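Local structure of Dbv8 protein (Nonomuraea, 4MFZ) at residues Gln200-Val205 with Gly214-Glu219. The protein is a GNAT-family N-acyltransferase that binds decanoyl-CoA and probably transfers its long acyl chain to an amine of a glycopeptide antibiotic. Sequence-based numbering, arbitrary orientation.
Sequences QYNLAV and GLHIPE. With MFK (decanoyl-CoA), chain B.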
ATOM      1  N   GLN A 200      10.119   2.235   2.645  1.00 14.21           N
ATOM      2  CA  GLN A 200       9.082   3.249   2.358  1.00 16.03           C
ATOM      3  C   GLN A 200       8.745   4.084   3.615  1.00 15.98           C
ATOM      4  O   GLN A 200       8.771   3.587   4.736  1.00 15.36           O
ATOM      5  CB  GLN A 200       7.781   2.602   1.855  1.00 16.39           C
ATOM      6  CG  GLN A 200       7.782   2.038   0.427  1.00 16.88           C
ATOM      7  CD  GLN A 200       6.531   1.207   0.141  1.00 18.60           C
ATOM      8  OE1 GLN A 200       5.922   0.652   1.056  1.00 21.31           O
ATOM      9  NE2 GLN A 200       6.158   1.096  -1.128  1.00 19.74           N
ATOM     10  N   TYR A 201       8.437   5.355   3.423  1.00 16.35           N
ATOM     11  CA  TYR A 201       8.160   6.228   4.551  1.00 16.81           C
ATOM     12  C   TYR A 201       6.895   6.987   4.214  1.00 18.24           C
ATOM     13  O   TYR A 201       6.792   7.525   3.111  1.00 18.73           O
ATOM     14  CB  TYR A 201       9.294   7.238   4.733  1.00 17.20           C
ATOM     15  CG  TYR A 201      10.638   6.597   4.937  1.00 16.53           C
ATOM     16  CD1 TYR A 201      11.459   6.288   3.842  1.00 15.51           C
ATOM     17  CD2 TYR A 201      11.086   6.279   6.227  1.00 16.37           C
ATOM     18  CE1 TYR A 201      12.692   5.664   4.033  1.00 16.45           C
ATOM     19  CE2 TYR A 201      12.324   5.671   6.425  1.00 16.56           C
ATOM     20  CZ  TYR A 201      13.120   5.371   5.331  1.00 16.70           C
ATOM     21  OH  TYR A 201      14.337   4.761   5.550  1.00 18.18           O
ATOM     22  N   ASN A 202       5.946   7.038   5.145  1.00 18.06           N
ATOM     23  CA  ASN A 202       4.803   7.914   4.942  1.00 19.20           C
ATOM     24  C   ASN A 202       4.755   9.066   5.946  1.00 19.02           C
ATOM     25  O   ASN A 202       5.094   8.910   7.103  1.00 19.65           O
ATOM     26  CB  ASN A 202       3.485   7.154   4.887  1.00 19.09           C
ATOM     27  CG  ASN A 202       3.097   6.566   6.205  1.00 22.12           C
ATOM     28  OD1 ASN A 202       3.741   5.625   6.689  1.00 24.79           O
ATOM     29  ND2 ASN A 202       2.007   7.078   6.786  1.00 21.90           N
ATOM     30  N   LEU A 203       4.357  10.221   5.453  1.00 19.15           N
ATOM     31  CA  LEU A 203       4.304  11.417   6.246  1.00 20.64           C
ATOM     32  C   LEU A 203       3.032  11.328   7.068  1.00 21.15           C
ATOM     33  O   LEU A 203       1.954  11.522   6.530  1.00 19.54           O
ATOM     34  CB  LEU A 203       4.248  12.620   5.308  1.00 21.04           C
ATOM     35  CG  LEU A 203       5.475  12.837   4.414  1.00 23.40           C
ATOM     36  CD1 LEU A 203       5.071  13.332   3.040  1.00 23.59           C
ATOM     37  CD2 LEU A 203       6.474  13.809   5.046  1.00 24.09           C
ATOM     38  N   ALA A 204       3.164  11.032   8.355  1.00 21.45           N
ATOM     39  CA  ALA A 204       2.009  10.826   9.234  1.00 25.12           C
ATOM     40  C   ALA A 204       1.956  11.862  10.369  1.00 26.32           C
ATOM     41  O   ALA A 204       2.856  12.685  10.503  1.00 24.71           O
ATOM     42  CB  ALA A 204       2.044   9.410   9.804  1.00 24.49           C
ATOM     43  N   VAL A 205       0.886  11.845  11.161  1.00 29.18           N
ATOM     44  CA  VAL A 205       0.885  12.546  12.447  1.00 31.10           C
ATOM     45  C   VAL A 205       0.449  11.567  13.541  1.00 33.19           C
ATOM     46  O   VAL A 205      -0.424  10.742  13.297  1.00 32.20           O
ATOM     47  CB  VAL A 205       0.066  13.882  12.452  1.00 33.19           C
ATOM     48  CG1 VAL A 205       0.076  14.560  11.083  1.00 33.88           C
ATOM     49  CG2 VAL A 205      -1.365  13.689  12.918  1.00 34.39           C
ATOM     50  N   GLY A 214       5.843   7.114   9.156  1.00 18.08           N
ATOM     51  CA  GLY A 214       5.464   5.707   9.212  1.00 17.44           C
ATOM     52  C   GLY A 214       6.489   4.966   8.361  1.00 18.09           C
ATOM     53  O   GLY A 214       6.753   5.381   7.244  1.00 19.05           O
ATOM     54  N   LEU A 215       7.105   3.920   8.898  1.00 17.39           N
ATOM     55  CA  LEU A 215       8.123   3.180   8.155  1.00 19.49           C
ATOM     56  C   LEU A 215       7.519   1.857   7.744  1.00 20.52           C
ATOM     57  O   LEU A 215       6.880   1.224   8.563  1.00 20.55           O
ATOM     58  CB  LEU A 215       9.409   2.984   8.997  1.00 19.03           C
ATOM     59  CG  LEU A 215      10.653   2.443   8.268  1.00 19.48           C
ATOM     60  CD1 LEU A 215      11.944   3.074   8.756  1.00 19.47           C
ATOM     61  CD2 LEU A 215      10.725   0.927   8.375  1.00 18.32           C
ATOM     62  N   HIS A 216       7.673   1.475   6.464  1.00 22.19           N
ATOM     63  CA  HIS A 216       7.137   0.212   5.929  1.00 22.32           C
ATOM     64  C   HIS A 216       8.173  -0.516   5.092  1.00 22.66           C
ATOM     65  O   HIS A 216       8.918   0.113   4.309  1.00 21.69           O
ATOM     66  CB  HIS A 216       5.867   0.451   5.115  1.00 25.50           C
ATOM     67  CG  HIS A 216       4.727   1.026   5.933  1.00 29.63           C
ATOM     68  ND1 HIS A 216       3.624   0.312   6.253  1.00 34.39           N
ATOM     69  CD2 HIS A 216       4.571   2.283   6.548  1.00 32.04           C
ATOM     70  CE1 HIS A 216       2.785   1.077   7.003  1.00 35.13           C
ATOM     71  NE2 HIS A 216       3.374   2.282   7.191  1.00 33.09           N
ATOM     72  N   ILE A 217       8.247  -1.836   5.263  1.00 20.39           N
ATOM     73  CA  ILE A 217       9.175  -2.676   4.481  1.00 19.68           C
ATOM     74  C   ILE A 217       8.409  -3.390   3.369  1.00 19.71           C
ATOM     75  O   ILE A 217       7.628  -4.309   3.644  1.00 18.89           O
ATOM     76  CB  ILE A 217       9.950  -3.691   5.344  1.00 18.80           C
ATOM     77  CG1 ILE A 217      10.780  -2.950   6.406  1.00 19.83           C
ATOM     78  CG2 ILE A 217      10.850  -4.562   4.465  1.00 19.39           C
ATOM     79  CD1 ILE A 217      11.343  -3.836   7.494  1.00 21.05           C
ATOM     80  N   PRO A 218       8.593  -2.943   2.114  1.00 19.17           N
ATOM     81  CA  PRO A 218       7.807  -3.624   1.090  1.00 20.61           C
ATOM     82  C   PRO A 218       8.425  -4.967   0.799  1.00 22.33           C
ATOM     83  O   PRO A 218       9.571  -5.249   1.215  1.00 19.18           O
ATOM     84  CB  PRO A 218       7.875  -2.695  -0.134  1.00 20.31           C
ATOM     85  CG  PRO A 218       9.023  -1.773   0.119  1.00 20.24           C
ATOM     86  CD  PRO A 218       9.435  -1.865   1.575  1.00 19.26           C
ATOM     87  N   GLU A 219       7.629  -5.807   0.146  1.00 24.42           N
ATOM     88  CA  GLU A 219       8.038  -7.155  -0.198  1.00 27.58           C
ATOM     89  C   GLU A 219       9.078  -7.204  -1.296  1.00 24.97           C
ATOM     90  O   GLU A 219      10.001  -8.005  -1.211  1.00 24.95           O
ATOM     91  CB  GLU A 219       6.840  -7.956  -0.649  1.00 31.92           C
ATOM     92  CG  GLU A 219       7.238  -9.331  -1.107  1.00 38.02           C
ATOM     93  CD  GLU A 219       6.365 -10.356  -0.467  1.00 43.10           C
ATOM     94  OE1 GLU A 219       5.131 -10.129  -0.458  1.00 43.47           O
ATOM     95  OE2 GLU A 219       6.921 -11.354   0.037  1.00 45.65           O
TER
HETATM   96  CCG MFK B 401      14.185  -5.319  11.093  1.00 32.88           C
HETATM   97  CCF MFK B 401      14.200  -3.928  11.723  1.00 29.78           C
HETATM   98  CCE MFK B 401      12.977  -3.160  11.271  1.00 30.49           C
HETATM   99  CCD MFK B 401      11.810  -3.577  12.130  1.00 30.34           C
HETATM  100  CCC MFK B 401      10.774  -2.472  12.085  1.00 31.00           C
HETATM  101  CCB MFK B 401       9.508  -2.978  11.438  1.00 32.49           C
HETATM  102  CCA MFK B 401       8.410  -1.972  11.734  1.00 32.85           C
HETATM  103  CBZ MFK B 401       7.981  -1.345  10.417  1.00 34.06           C
HETATM  104  CAK MFK B 401       6.567  -1.783  10.087  1.00 34.56           C
HETATM  105  CAJ MFK B 401       6.566  -2.597   8.785  1.00 37.43           C
HETATM  106  OAL MFK B 401       7.347  -2.353   7.859  1.00 37.79           O
HETATM  107  SAI MFK B 401       5.346  -3.854   8.749  1.00 37.26           S
HETATM  108  CAH MFK B 401       5.670  -4.682   7.136  1.00 33.32           C
HETATM  109  CAG MFK B 401       6.937  -5.544   7.161  1.00 28.97           C
HETATM  110  NAF MFK B 401       7.121  -6.063   5.796  1.00 26.87           N
HETATM  111  CAE MFK B 401       7.144  -7.377   5.507  1.00 24.85           C
HETATM  112  OAM MFK B 401       7.064  -8.270   6.349  1.00 23.42           O
HETATM  113  CAD MFK B 401       7.331  -7.709   4.012  1.00 23.86           C
HETATM  114  CAC MFK B 401       7.586  -9.218   3.834  1.00 22.26           C
HETATM  115  NAB MFK B 401       8.761  -9.649   4.618  1.00 21.36           N
HETATM  116  CAA MFK B 401       9.946  -9.759   3.999  1.00 22.06           C
HETATM  117  OAO MFK B 401      10.099  -9.509   2.794  1.00 23.29           O
HETATM  118  CAN MFK B 401      11.123 -10.259   4.849  1.00 20.31           C
HETATM  119  OAU MFK B 401      10.658 -10.806   6.104  1.00 21.40           O
HETATM  120  CAP MFK B 401      12.207  -9.184   5.085  1.00 20.13           C
HETATM  121  CAR MFK B 401      11.585  -7.971   5.760  1.00 20.97           C
HETATM  122  CAS MFK B 401      12.871  -8.719   3.793  1.00 20.17           C
HETATM  123  CAQ MFK B 401      13.283  -9.763   6.000  1.00 19.60           C
HETATM  124  OAT MFK B 401      13.829 -10.895   5.358  1.00 18.74           O
HETATM  125  PAV MFK B 401      15.358 -11.358   5.570  1.00 19.65           P
HETATM  126  OAX MFK B 401      16.288 -10.240   5.345  1.00 18.77           O
HETATM  127  OAW MFK B 401      15.557 -12.623   4.804  1.00 20.57           O
HETATM  128  OAY MFK B 401      15.249 -11.664   7.147  1.00 19.61           O
HETATM  129  PAZ MFK B 401      16.230 -12.568   8.038  1.00 20.18           P
HETATM  130  OBA MFK B 401      15.905 -12.177   9.532  1.00 19.05           O
HETATM  131  OBB MFK B 401      17.665 -12.383   7.737  1.00 19.51           O
HETATM  132  O5' MFK B 401      15.634 -14.062   7.948  1.00 20.58           O
HETATM  133  C5' MFK B 401      16.177 -15.161   8.644  1.00 20.92           C
HETATM  134  C4' MFK B 401      15.391 -16.405   8.218  1.00 22.31           C
HETATM  135  O4' MFK B 401      13.933 -16.200   8.063  1.00 23.10           O
HETATM  136  C3' MFK B 401      15.835 -16.890   6.858  1.00 22.64           C
HETATM  137  O3' MFK B 401      15.660 -18.307   6.837  1.00 23.59           O
HETATM  138  PBV MFK B 401      16.850 -19.228   6.232  1.00 26.12           P
HETATM  139  OBW MFK B 401      16.727 -18.951   4.677  1.00 29.55           O
HETATM  140  OBY MFK B 401      16.384 -20.744   6.585  1.00 26.25           O
HETATM  141  OBX MFK B 401      18.207 -18.875   6.639  1.00 26.69           O
HETATM  142  C2' MFK B 401      14.825 -16.190   5.945  1.00 23.29           C
HETATM  143  O2' MFK B 401      14.712 -16.777   4.663  1.00 24.14           O
HETATM  144  C1' MFK B 401      13.541 -16.388   6.694  1.00 22.92           C
HETATM  145  N9  MFK B 401      12.532 -15.366   6.312  1.00 22.79           N
HETATM  146  C8  MFK B 401      12.523 -14.080   6.683  1.00 22.94           C
HETATM  147  N7  MFK B 401      11.442 -13.505   6.137  1.00 22.98           N
HETATM  148  C5  MFK B 401      10.755 -14.450   5.477  1.00 23.94           C
HETATM  149  C4  MFK B 401      11.440 -15.593   5.590  1.00 22.99           C
HETATM  150  N3  MFK B 401      10.964 -16.727   5.055  1.00 24.97           N
HETATM  151  C2  MFK B 401       9.748 -16.810   4.206  1.00 23.35           C
HETATM  152  N1  MFK B 401       9.090 -15.489   4.151  1.00 24.96           N
HETATM  153  C6  MFK B 401       9.604 -14.418   4.773  1.00 23.92           C
HETATM  154  N6  MFK B 401       8.960 -13.255   4.696  1.00 23.86           N
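Q200 and N202 pair with H216 and G214 as two antiparallel hydrogen-bonded pairs, with strand axes 4.7 Å apart at their closest and running at 158° to each other. Each pair closes with two backbone bonds. In the first, H216 N gives to Q200 O at 2.9 Å and Q200 N gives to H216 O. N202 N and G214 N bond in the same reciprocal way to G214 O and N202 O. Between them sits the non-hydrogen-bonded pair Y201 and L215. Y201 CA makes a CA-H...O contact with G214 O at 3.2 Å.

Y201 and L215 lie side by side on one face of the sheet. L215 CD1 meets the phenol ring obliquely, 3.5 Å from Y201 CE2. The Y201 side chain also packs on helix 226-243, and its OH bonds to S232. Q200, N202 and H216 project from the other face. The Q200 chain runs extended beyond CG (chi2 170°), which carries its amide to the P218 ring, with Q200 CD 3.9 Å from P218 CG. That amide is held by Q162, and weakly by W184, whose ring also meets the H216 imidazole.

Past H216 the pairing of the two segments ends, and the backbone N and O of I217 bond to decanoyl-CoA instead. I217 N donates to the thioester carbonyl oxygen OAL of decanoyl-CoA at 2.8 Å, while I217 O accepts from its NAF in a nearly straight bond (173°). Residues 200-205 and 214-216 belong to the two strands of a beta hairpin in the GNAT-like domain, and the second strand leads into the acyl-CoA site, where backbone amide and carbonyl grip the thioester and pantetheine as in other GNAT enzymes.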